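Local coordinates for DsbA-like disulfide oxidoreductase (Wolbachia endosymbiont of Drosophila melanogaster, PDB 6EEZ), which acts as a disulfide isomerase of the DsbA-like type, probably reshuffling wrongly paired disulfide bonds in substrate proteins by thiol-disulfide exchange, at residues Phe40-Cys45 with Asn76-Ala81; His47-Lys52 with Ala102-Lys107; Tyr66-Ala71 with Lys95-His100; Ala81-Leu86 with Gln142-Ser147; Ala85-Phe90 with Asp127-Ser132. All blocks are in the same frame, centred on the assembly; numbering follows the deposited sequence.

Interaction 1: Phe40-Cys45 with Asn76-Ala81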
# COMPACT_ATOMS: atom_id res chain seq x y z
N PHE A 40 -3.84 2.20 0.91
CA PHE A 40 -3.48 3.06 -0.24
C PHE A 40 -2.58 4.19 0.22
O PHE A 40 -3.00 5.02 1.02
CB PHE A 40 -4.73 3.63 -0.91
CG PHE A 40 -5.61 2.58 -1.55
CD1 PHE A 40 -6.51 1.86 -0.79
CD2 PHE A 40 -5.55 2.34 -2.92
CE1 PHE A 40 -7.34 0.91 -1.37
CE2 PHE A 40 -6.35 1.40 -3.51
CZ PHE A 40 -7.26 0.68 -2.73
N LEU A 41 -1.35 4.23 -0.31
CA LEU A 41 -0.28 5.10 0.20
C LEU A 41 0.55 5.75 -0.92
O LEU A 41 0.77 5.17 -1.97
CB LEU A 41 0.66 4.31 1.13
CG LEU A 41 0.34 4.33 2.64
CD1 LEU A 41 -0.96 3.53 3.09
CD2 LEU A 41 1.55 3.85 3.43
N ASP A 42 0.99 6.97 -0.65
CA ASP A 42 2.01 7.67 -1.42
C ASP A 42 3.20 7.80 -0.48
O ASP A 42 3.05 8.27 0.65
CB ASP A 42 1.53 9.04 -1.89
CG ASP A 42 2.53 9.76 -2.76
OD1 ASP A 42 3.70 9.98 -2.32
OD2 ASP A 42 2.15 10.11 -3.90
N TYR A 43 4.38 7.35 -0.92
CA TYR A 43 5.53 7.33 -0.03
C TYR A 43 6.01 8.73 0.43
O TYR A 43 6.60 8.85 1.51
CB TYR A 43 6.68 6.59 -0.72
CG TYR A 43 6.47 5.11 -0.75
CD1 TYR A 43 6.26 4.39 0.43
CD2 TYR A 43 6.49 4.41 -1.94
CE1 TYR A 43 6.07 3.04 0.40
CE2 TYR A 43 6.32 3.06 -1.98
CZ TYR A 43 6.10 2.37 -0.81
OH TYR A 43 5.89 1.01 -0.85
N SER A 44 5.74 9.78 -0.35
CA SER A 44 6.19 11.13 0.00
C SER A 44 5.15 11.89 0.83
O SER A 44 5.37 13.03 1.22
CB SER A 44 6.51 11.94 -1.26
OG SER A 44 7.28 11.20 -2.20
N CYS A 45 4.01 11.26 1.10
CA CYS A 45 2.94 11.90 1.86
C CYS A 45 3.23 11.85 3.36
O CYS A 45 3.51 10.79 3.92
CB CYS A 45 1.60 11.24 1.49
SG CYS A 45 0.42 10.98 2.80
N ASN A 76 6.80 13.23 -9.17
CA ASN A 76 7.79 12.39 -9.83
C ASN A 76 8.54 11.49 -8.84
O ASN A 76 8.72 10.29 -9.09
CB ASN A 76 8.75 13.30 -10.62
CG ASN A 76 9.80 12.52 -11.36
OD1 ASN A 76 11.00 12.77 -11.22
ND2 ASN A 76 9.36 11.55 -12.16
N ALA A 77 8.95 12.07 -7.71
CA ALA A 77 9.64 11.34 -6.65
C ALA A 77 8.79 10.18 -6.08
O ALA A 77 9.31 9.12 -5.77
CB ALA A 77 10.02 12.32 -5.53
N SER A 78 7.48 10.38 -5.98
CA SER A 78 6.58 9.35 -5.45
C SER A 78 6.41 8.22 -6.45
O SER A 78 6.33 7.06 -6.08
CB SER A 78 5.21 9.93 -5.12
OG SER A 78 5.25 10.76 -3.98
N LEU A 79 6.36 8.57 -7.73
CA LEU A 79 6.19 7.59 -8.78
C LEU A 79 7.40 6.71 -8.86
O LEU A 79 7.29 5.50 -9.05
CB LEU A 79 5.95 8.28 -10.13
CG LEU A 79 5.72 7.38 -11.34
CD1 LEU A 79 4.54 6.45 -11.13
CD2 LEU A 79 5.47 8.21 -12.58
N LYS A 80 8.58 7.32 -8.73
CA LYS A 80 9.84 6.60 -8.69
C LYS A 80 9.90 5.62 -7.53
O LYS A 80 10.25 4.45 -7.71
CB LYS A 80 11.01 7.56 -8.57
CG LYS A 80 11.34 8.32 -9.82
CD LYS A 80 12.51 9.22 -9.54
CE LYS A 80 12.99 9.96 -10.77
NZ LYS A 80 14.02 10.94 -10.36
N ALA A 81 9.57 6.09 -6.34
CA ALA A 81 9.64 5.25 -5.17
C ALA A 81 8.59 4.14 -5.28
O ALA A 81 8.84 2.99 -4.92
CB ALA A 81 9.46 6.06 -3.90
O HOH W 1 4.64 6.55 -3.69

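Interaction 2: His47-Lys52 with Ala102-Lys107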
# COMPACT_ATOMS: atom_id res chain seq x y z
N HIS A 47 1.32 12.06 6.07
CA HIS A 47 0.47 11.21 6.89
C HIS A 47 0.72 9.75 6.57
O HIS A 47 0.61 8.92 7.45
CB HIS A 47 -1.02 11.53 6.71
CG HIS A 47 -1.42 12.82 7.35
ND1 HIS A 47 -1.31 14.02 6.69
CD2 HIS A 47 -1.88 13.10 8.59
CE1 HIS A 47 -1.69 15.00 7.50
NE2 HIS A 47 -2.04 14.47 8.66
N CYS A 48 1.08 9.44 5.33
CA CYS A 48 1.42 8.07 4.98
C CYS A 48 2.68 7.65 5.75
O CYS A 48 2.74 6.56 6.29
CB CYS A 48 1.63 7.89 3.47
SG CYS A 48 0.11 7.91 2.44
N LYS A 49 3.66 8.53 5.79
CA LYS A 49 4.89 8.28 6.54
C LYS A 49 4.61 8.04 8.03
O LYS A 49 5.20 7.16 8.63
CB LYS A 49 5.89 9.45 6.38
CG LYS A 49 6.57 9.57 5.02
CD LYS A 49 7.68 10.64 5.04
CE LYS A 49 8.33 10.82 3.67
NZ LYS A 49 8.76 9.53 3.02
N ALA A 50 3.70 8.82 8.61
CA ALA A 50 3.51 8.80 10.06
C ALA A 50 2.78 7.55 10.57
O ALA A 50 2.89 7.21 11.75
CB ALA A 50 2.76 10.03 10.49
N ILE A 51 2.03 6.88 9.71
CA ILE A 51 1.24 5.71 10.13
C ILE A 51 1.98 4.41 9.84
O ILE A 51 1.40 3.34 9.97
CB ILE A 51 -0.16 5.65 9.43
CG1 ILE A 51 -0.05 5.53 7.90
CG2 ILE A 51 -0.92 6.87 9.80
CD1 ILE A 51 -1.41 5.14 7.15
N LYS A 52 3.25 4.50 9.46
CA LYS A 52 3.99 3.33 9.01
C LYS A 52 4.04 2.25 10.10
O LYS A 52 4.02 1.06 9.80
CB LYS A 52 5.41 3.74 8.57
CG LYS A 52 6.27 4.31 9.66
CD LYS A 52 7.61 4.80 9.11
CE LYS A 52 8.53 5.30 10.25
NZ LYS A 52 7.97 6.55 10.86
N ALA A 102 11.11 1.29 4.75
CA ALA A 102 12.24 2.21 4.59
C ALA A 102 11.83 3.44 3.80
O ALA A 102 12.26 4.54 4.12
CB ALA A 102 13.41 1.52 3.91
N ALA A 103 11.00 3.28 2.78
CA ALA A 103 10.58 4.42 1.98
C ALA A 103 9.75 5.37 2.85
O ALA A 103 9.92 6.59 2.79
CB ALA A 103 9.79 3.97 0.77
N LEU A 104 8.86 4.80 3.65
CA LEU A 104 8.08 5.60 4.59
C LEU A 104 8.97 6.25 5.67
O LEU A 104 8.64 7.31 6.19
CB LEU A 104 7.01 4.75 5.24
CG LEU A 104 5.87 4.34 4.29
CD1 LEU A 104 4.87 3.43 5.03
CD2 LEU A 104 5.15 5.57 3.66
N SER A 105 10.10 5.61 5.98
CA SER A 105 11.02 6.15 6.99
C SER A 105 11.94 7.23 6.40
O SER A 105 12.48 8.06 7.12
CB SER A 105 11.85 5.02 7.60
OG SER A 105 11.00 4.04 8.17
N HIS A 106 12.08 7.22 5.08
CA HIS A 106 12.87 8.20 4.35
C HIS A 106 12.25 9.59 4.46
O HIS A 106 11.23 9.87 3.82
CB HIS A 106 12.97 7.75 2.89
CG HIS A 106 13.81 8.64 2.02
ND1 HIS A 106 13.44 9.93 1.71
CD2 HIS A 106 14.95 8.40 1.34
CE1 HIS A 106 14.35 10.46 0.91
NE2 HIS A 106 15.28 9.55 0.67
N LYS A 107 12.84 10.46 5.27
CA LYS A 107 12.18 11.71 5.64
C LYS A 107 12.18 12.79 4.53
O LYS A 107 11.13 13.40 4.27
CB LYS A 107 12.82 12.29 6.91
CG LYS A 107 12.22 13.63 7.31
CD LYS A 107 12.52 14.00 8.76
CE LYS A 107 12.09 15.43 9.08
NZ LYS A 107 12.88 16.45 8.31

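Interaction 3: Tyr66-Ala71 with Lys95-His100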
# COMPACT_ATOMS: atom_id res chain seq x y z
N TYR A 66 -2.97 -8.00 4.74
CA TYR A 66 -2.82 -6.59 4.41
C TYR A 66 -2.23 -6.46 3.01
O TYR A 66 -1.07 -6.81 2.77
CB TYR A 66 -1.94 -5.90 5.43
CG TYR A 66 -1.96 -4.37 5.33
CD1 TYR A 66 -1.23 -3.70 4.35
CD2 TYR A 66 -2.71 -3.62 6.23
CE1 TYR A 66 -1.25 -2.29 4.26
CE2 TYR A 66 -2.73 -2.23 6.15
CZ TYR A 66 -2.00 -1.57 5.18
OH TYR A 66 -2.04 -0.21 5.14
N ILE A 67 -3.03 -5.93 2.10
CA ILE A 67 -2.60 -5.70 0.72
C ILE A 67 -2.11 -4.26 0.58
O ILE A 67 -2.72 -3.35 1.14
CB ILE A 67 -3.75 -5.97 -0.26
CG1 ILE A 67 -4.20 -7.42 -0.11
CG2 ILE A 67 -3.35 -5.67 -1.70
CD1 ILE A 67 -5.43 -7.76 -0.88
N PHE A 68 -1.01 -4.06 -0.14
CA PHE A 68 -0.39 -2.74 -0.33
C PHE A 68 -0.67 -2.21 -1.72
O PHE A 68 -0.28 -2.83 -2.72
CB PHE A 68 1.13 -2.80 -0.12
CG PHE A 68 1.54 -3.28 1.25
CD1 PHE A 68 1.56 -2.41 2.33
CD2 PHE A 68 1.89 -4.61 1.45
CE1 PHE A 68 1.94 -2.85 3.60
CE2 PHE A 68 2.28 -5.06 2.73
CZ PHE A 68 2.29 -4.17 3.80
N ARG A 69 -1.38 -1.08 -1.77
CA ARG A 69 -1.61 -0.38 -3.03
C ARG A 69 -0.81 0.89 -3.13
O ARG A 69 -1.10 1.87 -2.46
CB ARG A 69 -3.09 -0.07 -3.19
CG ARG A 69 -3.87 -1.32 -3.42
CD ARG A 69 -3.35 -2.04 -4.64
NE ARG A 69 -4.40 -2.86 -5.19
CZ ARG A 69 -5.16 -2.55 -6.23
NH1 ARG A 69 -4.98 -1.45 -6.92
NH2 ARG A 69 -6.08 -3.41 -6.60
N ASP A 70 0.21 0.83 -3.97
CA ASP A 70 1.08 1.96 -4.22
C ASP A 70 0.35 2.92 -5.13
O ASP A 70 0.13 2.61 -6.30
CB ASP A 70 2.40 1.48 -4.83
CG ASP A 70 3.29 0.80 -3.81
OD1 ASP A 70 3.80 1.49 -2.91
OD2 ASP A 70 3.47 -0.43 -3.90
N ALA A 71 -0.05 4.07 -4.59
CA ALA A 71 -0.88 5.03 -5.33
C ALA A 71 -0.22 6.38 -5.35
O ALA A 71 -0.68 7.32 -4.70
CB ALA A 71 -2.26 5.12 -4.71
N LYS A 95 10.89 -9.04 0.50
CA LYS A 95 11.64 -7.81 0.68
C LYS A 95 10.75 -6.57 0.40
O LYS A 95 11.17 -5.44 0.64
CB LYS A 95 12.87 -7.80 -0.24
CG LYS A 95 13.90 -8.90 0.10
CD LYS A 95 15.07 -8.35 0.88
CE LYS A 95 15.88 -9.44 1.60
NZ LYS A 95 17.30 -9.45 1.15
N TYR A 96 9.53 -6.80 -0.08
CA TYR A 96 8.69 -5.67 -0.44
C TYR A 96 8.38 -4.82 0.80
O TYR A 96 8.49 -3.61 0.74
CB TYR A 96 7.38 -6.09 -1.12
CG TYR A 96 6.46 -4.90 -1.28
CD1 TYR A 96 6.56 -4.07 -2.37
CD2 TYR A 96 5.54 -4.58 -0.30
CE1 TYR A 96 5.76 -2.97 -2.51
CE2 TYR A 96 4.75 -3.49 -0.42
CZ TYR A 96 4.84 -2.69 -1.52
OH TYR A 96 4.01 -1.60 -1.60
N PHE A 97 8.00 -5.45 1.91
CA PHE A 97 7.68 -4.66 3.09
C PHE A 97 8.89 -3.87 3.60
O PHE A 97 8.73 -2.78 4.18
CB PHE A 97 7.13 -5.54 4.22
CG PHE A 97 6.71 -4.75 5.44
CD1 PHE A 97 5.44 -4.19 5.53
CD2 PHE A 97 7.61 -4.55 6.50
CE1 PHE A 97 5.06 -3.46 6.64
CE2 PHE A 97 7.25 -3.81 7.61
CZ PHE A 97 5.97 -3.27 7.69
N ASP A 98 10.09 -4.42 3.39
CA ASP A 98 11.31 -3.75 3.83
C ASP A 98 11.58 -2.49 3.03
O ASP A 98 11.97 -1.46 3.58
CB ASP A 98 12.51 -4.68 3.73
CG ASP A 98 12.42 -5.82 4.69
OD1 ASP A 98 11.72 -5.68 5.71
OD2 ASP A 98 13.06 -6.86 4.45
N PHE A 99 11.37 -2.57 1.72
CA PHE A 99 11.46 -1.38 0.90
C PHE A 99 10.37 -0.41 1.35
O PHE A 99 10.63 0.76 1.59
CB PHE A 99 11.33 -1.69 -0.58
CG PHE A 99 11.52 -0.49 -1.45
CD1 PHE A 99 12.79 -0.11 -1.86
CD2 PHE A 99 10.44 0.30 -1.81
CE1 PHE A 99 12.97 1.01 -2.63
CE2 PHE A 99 10.61 1.44 -2.59
CZ PHE A 99 11.88 1.79 -3.00
N HIS A 100 9.15 -0.93 1.47
CA HIS A 100 7.98 -0.14 1.87
C HIS A 100 8.26 0.69 3.11
O HIS A 100 8.05 1.91 3.12
CB HIS A 100 6.79 -1.08 2.11
CG HIS A 100 5.60 -0.43 2.76
ND1 HIS A 100 4.54 0.07 2.03
CD2 HIS A 100 5.29 -0.22 4.06
CE1 HIS A 100 3.62 0.55 2.85
NE2 HIS A 100 4.05 0.39 4.10

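Interaction 4: Ala81-Leu86 with Gln142-Ser147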
# COMPACT_ATOMS: atom_id res chain seq x y z
N ALA A 81 9.57 6.09 -6.34
CA ALA A 81 9.64 5.25 -5.17
C ALA A 81 8.59 4.14 -5.28
O ALA A 81 8.84 2.99 -4.92
CB ALA A 81 9.46 6.06 -3.90
N ALA A 82 7.43 4.47 -5.85
CA ALA A 82 6.40 3.46 -6.04
C ALA A 82 6.89 2.40 -7.02
O ALA A 82 6.77 1.20 -6.74
CB ALA A 82 5.10 4.08 -6.53
N LYS A 83 7.43 2.83 -8.16
CA LYS A 83 7.90 1.90 -9.18
C LYS A 83 9.01 0.99 -8.64
O LYS A 83 9.09 -0.20 -8.97
CB LYS A 83 8.44 2.67 -10.40
CG LYS A 83 7.41 3.47 -11.20
CD LYS A 83 6.94 2.72 -12.44
CE LYS A 83 5.98 3.55 -13.29
NZ LYS A 83 6.28 3.44 -14.75
N SER A 84 9.88 1.57 -7.83
CA SER A 84 11.02 0.86 -7.27
C SER A 84 10.53 -0.21 -6.30
O SER A 84 11.00 -1.35 -6.30
CB SER A 84 11.98 1.86 -6.59
OG SER A 84 12.41 2.88 -7.49
N ALA A 85 9.53 0.15 -5.49
CA ALA A 85 8.93 -0.77 -4.55
C ALA A 85 8.45 -2.03 -5.25
O ALA A 85 8.75 -3.15 -4.82
CB ALA A 85 7.78 -0.11 -3.82
N LEU A 86 7.70 -1.87 -6.33
CA LEU A 86 7.21 -3.05 -7.02
C LEU A 86 8.36 -3.77 -7.74
O LEU A 86 8.28 -4.97 -7.96
CB LEU A 86 6.10 -2.68 -8.00
CG LEU A 86 4.79 -2.30 -7.32
CD1 LEU A 86 3.75 -1.80 -8.33
CD2 LEU A 86 4.25 -3.49 -6.57
N GLN A 142 1.21 -0.95 -15.35
CA GLN A 142 -0.18 -1.40 -15.33
C GLN A 142 -0.74 -1.41 -13.92
O GLN A 142 -1.87 -0.96 -13.70
CB GLN A 142 -0.30 -2.80 -15.94
CG GLN A 142 -1.72 -3.25 -16.18
CD GLN A 142 -1.81 -4.62 -16.83
OE1 GLN A 142 -1.78 -5.64 -16.14
NE2 GLN A 142 -1.93 -4.65 -18.16
N MET A 143 0.05 -1.91 -12.97
CA MET A 143 -0.41 -2.03 -11.59
C MET A 143 -0.62 -0.66 -10.96
O MET A 143 -1.55 -0.48 -10.18
CB MET A 143 0.58 -2.84 -10.74
CG MET A 143 0.57 -4.34 -11.04
SD MET A 143 1.92 -5.24 -10.21
CE MET A 143 1.34 -5.20 -8.52
N ILE A 144 0.24 0.29 -11.27
CA ILE A 144 0.15 1.61 -10.66
C ILE A 144 -1.03 2.37 -11.27
O ILE A 144 -1.76 3.07 -10.58
CB ILE A 144 1.46 2.40 -10.83
CG1 ILE A 144 2.50 1.87 -9.84
CG2 ILE A 144 1.22 3.90 -10.63
CD1 ILE A 144 3.82 2.55 -9.89
N ASN A 145 -1.22 2.21 -12.57
CA ASN A 145 -2.35 2.85 -13.23
C ASN A 145 -3.65 2.30 -12.67
O ASN A 145 -4.61 3.06 -12.44
CB ASN A 145 -2.29 2.63 -14.74
CG ASN A 145 -1.26 3.51 -15.40
OD1 ASN A 145 -0.88 4.55 -14.86
ND2 ASN A 145 -0.80 3.10 -16.58
N ASN A 146 -3.68 0.99 -12.42
CA ASN A 146 -4.90 0.38 -11.94
C ASN A 146 -5.20 0.85 -10.54
O ASN A 146 -6.36 1.06 -10.21
CB ASN A 146 -4.82 -1.15 -12.02
CG ASN A 146 -5.05 -1.67 -13.44
OD1 ASN A 146 -5.58 -0.96 -14.31
ND2 ASN A 146 -4.67 -2.91 -13.67
N SER A 147 -4.17 1.08 -9.72
CA SER A 147 -4.40 1.61 -8.38
C SER A 147 -4.85 3.06 -8.40
O SER A 147 -5.69 3.47 -7.59
CB SER A 147 -3.14 1.50 -7.52
OG SER A 147 -2.85 0.16 -7.22

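Interaction 5: Ala85-Phe90 with Asp127-Ser132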
# COMPACT_ATOMS: atom_id res chain seq x y z
N ALA A 85 9.53 0.15 -5.49
CA ALA A 85 8.93 -0.77 -4.55
C ALA A 85 8.45 -2.03 -5.25
O ALA A 85 8.75 -3.15 -4.82
CB ALA A 85 7.78 -0.11 -3.82
N LEU A 86 7.70 -1.87 -6.33
CA LEU A 86 7.21 -3.05 -7.02
C LEU A 86 8.36 -3.77 -7.74
O LEU A 86 8.28 -4.97 -7.96
CB LEU A 86 6.10 -2.68 -8.00
CG LEU A 86 4.79 -2.30 -7.32
CD1 LEU A 86 3.75 -1.80 -8.33
CD2 LEU A 86 4.25 -3.49 -6.57
N ALA A 87 9.43 -3.06 -8.09
CA ALA A 87 10.55 -3.70 -8.77
C ALA A 87 11.24 -4.67 -7.82
O ALA A 87 11.76 -5.71 -8.24
CB ALA A 87 11.53 -2.67 -9.29
N VAL A 88 11.23 -4.32 -6.54
CA VAL A 88 11.70 -5.19 -5.47
C VAL A 88 10.75 -6.38 -5.27
O VAL A 88 11.18 -7.53 -5.13
CB VAL A 88 11.85 -4.39 -4.16
CG1 VAL A 88 12.00 -5.31 -2.95
CG2 VAL A 88 13.02 -3.44 -4.26
N TYR A 89 9.46 -6.10 -5.22
CA TYR A 89 8.44 -7.13 -5.05
C TYR A 89 8.61 -8.29 -6.01
O TYR A 89 8.54 -9.46 -5.63
CB TYR A 89 7.05 -6.51 -5.23
CG TYR A 89 5.91 -7.49 -5.28
CD1 TYR A 89 5.44 -8.10 -4.13
CD2 TYR A 89 5.28 -7.78 -6.48
CE1 TYR A 89 4.38 -8.99 -4.17
CE2 TYR A 89 4.21 -8.66 -6.54
CZ TYR A 89 3.76 -9.26 -5.37
OH TYR A 89 2.70 -10.15 -5.44
N PHE A 90 8.83 -7.97 -7.28
CA PHE A 90 8.91 -9.00 -8.28
C PHE A 90 10.22 -9.78 -8.24
O PHE A 90 10.27 -10.90 -8.73
CB PHE A 90 8.69 -8.38 -9.66
CG PHE A 90 7.24 -8.09 -9.94
CD1 PHE A 90 6.34 -9.13 -10.16
CD2 PHE A 90 6.78 -6.79 -9.95
CE1 PHE A 90 5.00 -8.87 -10.41
CE2 PHE A 90 5.42 -6.52 -10.21
CZ PHE A 90 4.54 -7.56 -10.43
N ASP A 127 22.22 -4.57 -9.63
CA ASP A 127 22.01 -5.11 -10.97
C ASP A 127 20.72 -5.94 -11.07
O ASP A 127 20.02 -5.90 -12.08
CB ASP A 127 23.21 -5.95 -11.40
CG ASP A 127 24.32 -5.10 -11.98
OD1 ASP A 127 24.03 -4.30 -12.89
OD2 ASP A 127 25.48 -5.24 -11.52
N ASP A 128 20.43 -6.70 -10.02
CA ASP A 128 19.14 -7.38 -9.94
C ASP A 128 18.02 -6.34 -9.93
O ASP A 128 16.93 -6.58 -10.47
CB ASP A 128 19.06 -8.26 -8.70
CG ASP A 128 19.92 -9.50 -8.80
OD1 ASP A 128 19.94 -10.11 -9.88
OD2 ASP A 128 20.57 -9.85 -7.79
N PHE A 129 18.29 -5.20 -9.31
CA PHE A 129 17.28 -4.16 -9.14
C PHE A 129 17.05 -3.46 -10.47
O PHE A 129 15.90 -3.21 -10.85
CB PHE A 129 17.69 -3.16 -8.06
CG PHE A 129 16.77 -1.97 -7.95
CD1 PHE A 129 15.54 -2.08 -7.30
CD2 PHE A 129 17.13 -0.75 -8.48
CE1 PHE A 129 14.69 -0.98 -7.20
CE2 PHE A 129 16.29 0.36 -8.38
CZ PHE A 129 15.06 0.24 -7.74
N ASN A 130 18.12 -3.16 -11.20
CA ASN A 130 17.99 -2.49 -12.49
C ASN A 130 17.29 -3.39 -13.51
O ASN A 130 16.48 -2.91 -14.30
CB ASN A 130 19.36 -2.05 -13.02
CG ASN A 130 19.93 -0.87 -12.24
OD1 ASN A 130 19.22 -0.18 -11.52
ND2 ASN A 130 21.23 -0.63 -12.40
N ASP A 131 17.59 -4.69 -13.49
CA ASP A 131 16.98 -5.62 -14.44
C ASP A 131 15.48 -5.78 -14.13
O ASP A 131 14.68 -6.03 -15.03
CB ASP A 131 17.66 -6.98 -14.41
CG ASP A 131 19.15 -6.93 -14.81
OD1 ASP A 131 19.53 -6.19 -15.75
OD2 ASP A 131 19.95 -7.64 -14.17
N SER A 132 15.11 -5.63 -12.86
CA SER A 132 13.71 -5.79 -12.46
C SER A 132 12.87 -4.60 -12.95
O SER A 132 11.76 -4.79 -13.47
CB SER A 132 13.61 -5.93 -10.94
OG SER A 132 12.29 -6.24 -10.52

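Interaction 1: Phe40-Cys45 with Asn76-Ala81
Ser78, in the first turn of helix 76-91, puts its hydroxyl between Asp42 and Ser44 of the turn that leads to Cys45. Ser44 OG donates to Ser78 OG at 2.7 Å, and Ser78 OG donates onward to Asp42 OD1; the modelled length of that second bond is very short and doubtful. Asp42 can serve because its CG swings anti to the backbone N (chi1 -177°), carrying the carboxylate over to the helix. The same OD1 accepts Ser44 N at 2.8 Å, which makes an Asx turn inside the type I turn from Asp42 to Cys45. Ser78 is small and can give one bond while taking another; Ser44 is a small donor. Beside this relay of hydroxyls the Tyr43 ring lies against a small residue, with CD2 3.9 Å from Ala81 CB. A water joins the backbones, accepting from Tyr43 N at 2.9 Å and donating to Ser78 O at 3.0 Å. Asp42 OD2 accepts from Ile73 N and Leu74 N, in the loop before the helix. The carboxylate is thus a buried acceptor on both oxygens, fastening the approach to the CxxC cysteines, presumably the redox-active pair, to the start of helix 76-91.

Interaction 2: His47-Lys52 with Ala102-Lys107
The flat group that matters across this contact is the peptide carbonyl of His106, which Lys49 reaches with its ammonium: NZ donates to His106 O at 2.6 Å, with a C=O...N angle of 155° and the nitrogen tilted 20° from the carbonyl plane. The imidazole of His106 turns elsewhere, its ring meeting that of Phe110 and its two nitrogens making weak hydrogen bonds to Gly108 O and Ser114 OG. Lys49 runs extended until a final bend at chi4 (-50°) brings NZ round to the carbonyl; on the way its CG passes 3.3 Å from Leu104 O. A second hydrogen bond, to Tyr43 O, helps satisfy NZ, and lysine suits the place because it is long enough to reach carbonyls of two separate parts of the chain. Leu104 supplies the apolar part. Its CD2 lies 3.7 Å from Cys48 O, while CD1 touches Lys52 CB at 3.6 Å. The Lys52 and Leu104 side chains lie alongside one another, running opposite ways, and Lys52 CE passes 3.5 Å from Ser105 OG, a hydroxyl already bonded to His101 O. The backbones come close, with 4.6 Å between the CA atoms of Lys49 and Leu104. This is the active-site helix of a thioredoxin-type CxxC, with Cys45 and Cys48, the disulfide pair, each modelled in two conformations, packed against the end of helix 96-105 in the helical insertion characteristic of DsbA-like proteins.

Interaction 3: Tyr66-Ala71 with Lys95-His100
Three aromatic side chains of one helix, Tyr96, Phe97 and His100, gather round the single ring of Phe68 on the neighbouring strand. Phe68 turns an edge toward the face of His100, an edge-to-face pair with planes at 51° and CD1 3.6 Å from His100 CE1. Its far end, CZ, meets the edge of the Phe97 ring, 3.6 Å from CD1. Tyr96 crosses it obliquely, CE2 lying 3.6 Å from Phe68 CD2, and within the strand Tyr66 CD1 sits 3.4 Å above one face of the Phe68 ring. Flat, apolar phenylalanine can offer a different part of itself to each neighbour. Tyr96 adds a polar end. With chi1 at 172° its ring extends past Phe68 to Asp70, and OH donates to OD2 at 2.6 Å on the syn side of the carboxylate, 24° out of its plane. This bond pairs a buried donor with a buried acceptor; the hydroxyl also has a weak bond with Tyr43 OH. Strand alternation sends Phe68 toward the helix and Arg69 away from it, where NH1 bonds Ser147 OG. The arrangement is an aromatic core between an inner strand of a thioredoxin-fold sheet and a helix of the DsbA-like helical insertion.

Interaction 4: Ala81-Leu86 with Gln142-Ser147
Helix 76-91 of the DsbA-like helical insertion packs here on helix 137-154, which leads to strand 161-164 and probably belongs to the thioredoxin fold itself, through Ile144, Met143, Leu86 and Ala82. The short segments cross at 124° with their axes 10.9 Å apart, a spacing bridged by long aliphatic side chains. Ile144 reaches across with its extended CG1-CD1 arm (chi2 180°), and CD1 touches Ala82 CB at 3.9 Å and Lys83 CG at 3.9 Å. The small alanine gives the methyl a surface close to the helix backbone, while the lysine methylenes run across the isoleucine at about a right angle before NZ goes on to a salt bridge with Glu141. One turn along, Leu86 splits its branches: CD1 lies 4.2 Å from Ile144 CG1, and CD2 lies 3.9 Å from Met143 CE. Met143 bends at chi3 (73°), which curls this methyl back toward the leucine. No hydrogen bond joins the two segments, so shape and apolar burial hold them. Around the contact, Ser84 and Ala85 of helix 76-91 pack on Phe99 of helix 96-105, whereas on helix 137-154 Ser147 OG bonds Arg69 of strand 65-70 and Met143 O bonds the hydroxyl of Tyr25.

Interaction 5: Ala85-Phe90 with Asp127-Ser132
Ser132 OG donates to the backbone oxygen of Ala87, the one hydrogen bond that crosses between these helices; its modelled length of 2.4 Å is very short, and the exact value is doubtful. Chi1 of -173° carries OG away from the serine's own backbone nitrogen and out to the opposing helix. The backbones are close, 5.3 Å between the CA atoms of Ala87 and Ser132, and both residue types fit: alanine keeps the surface low, and serine is small yet brings a donor for a main-chain carbonyl in a buried place. Ala87 CB also packs beside OG of Ser132, 3.9 Å away. The remaining contact is apolar. Phe129 CE1 lies 4.1 Å from Ala87 CB, and Val88 CG2 meets the edge of the same ring near its plane, 4.2 Å from CE1. The ring gets there because CG stands anti to the backbone nitrogen (chi1 173°), and it also touches Leu116 and Val119 of helix 112-121. Phe90 contributes with its CB, 4.3 Å from Ser132 OG, while its ring turns off toward Lys139 and Met143, with Tyr89 CD2 over the centre of one face at 3.7 Å. The segment axes pass 8.9 Å apart at 106°, a nearly perpendicular crossing of helices 76-91 and 126-135 with small residues at the near point, set within the DsbA-like helical insertion.

Helix 76-91 carries three of these contacts in order: interaction 1 at its start, interaction 4 in its middle, sharing Ala81, and interaction 5 toward its end, sharing Ala85 and Leu86. Helix 96-105 carries interactions 3 and 2. The disulfide Cys45-Cys48 is divided between interactions 1 and 2, whose centres are 10 Å apart and which meet where Lys49 NZ lies 2.7 Å from Tyr43 O. Adjacent strands 36-41 and 65-70 link interaction 1 to interaction 3 through backbone bonds, Leu41 O lying 3.0 Å from Ala71 N. Interaction 5, about 21 Å from interaction 2 between centres, belongs to the distant part of the helical insertion.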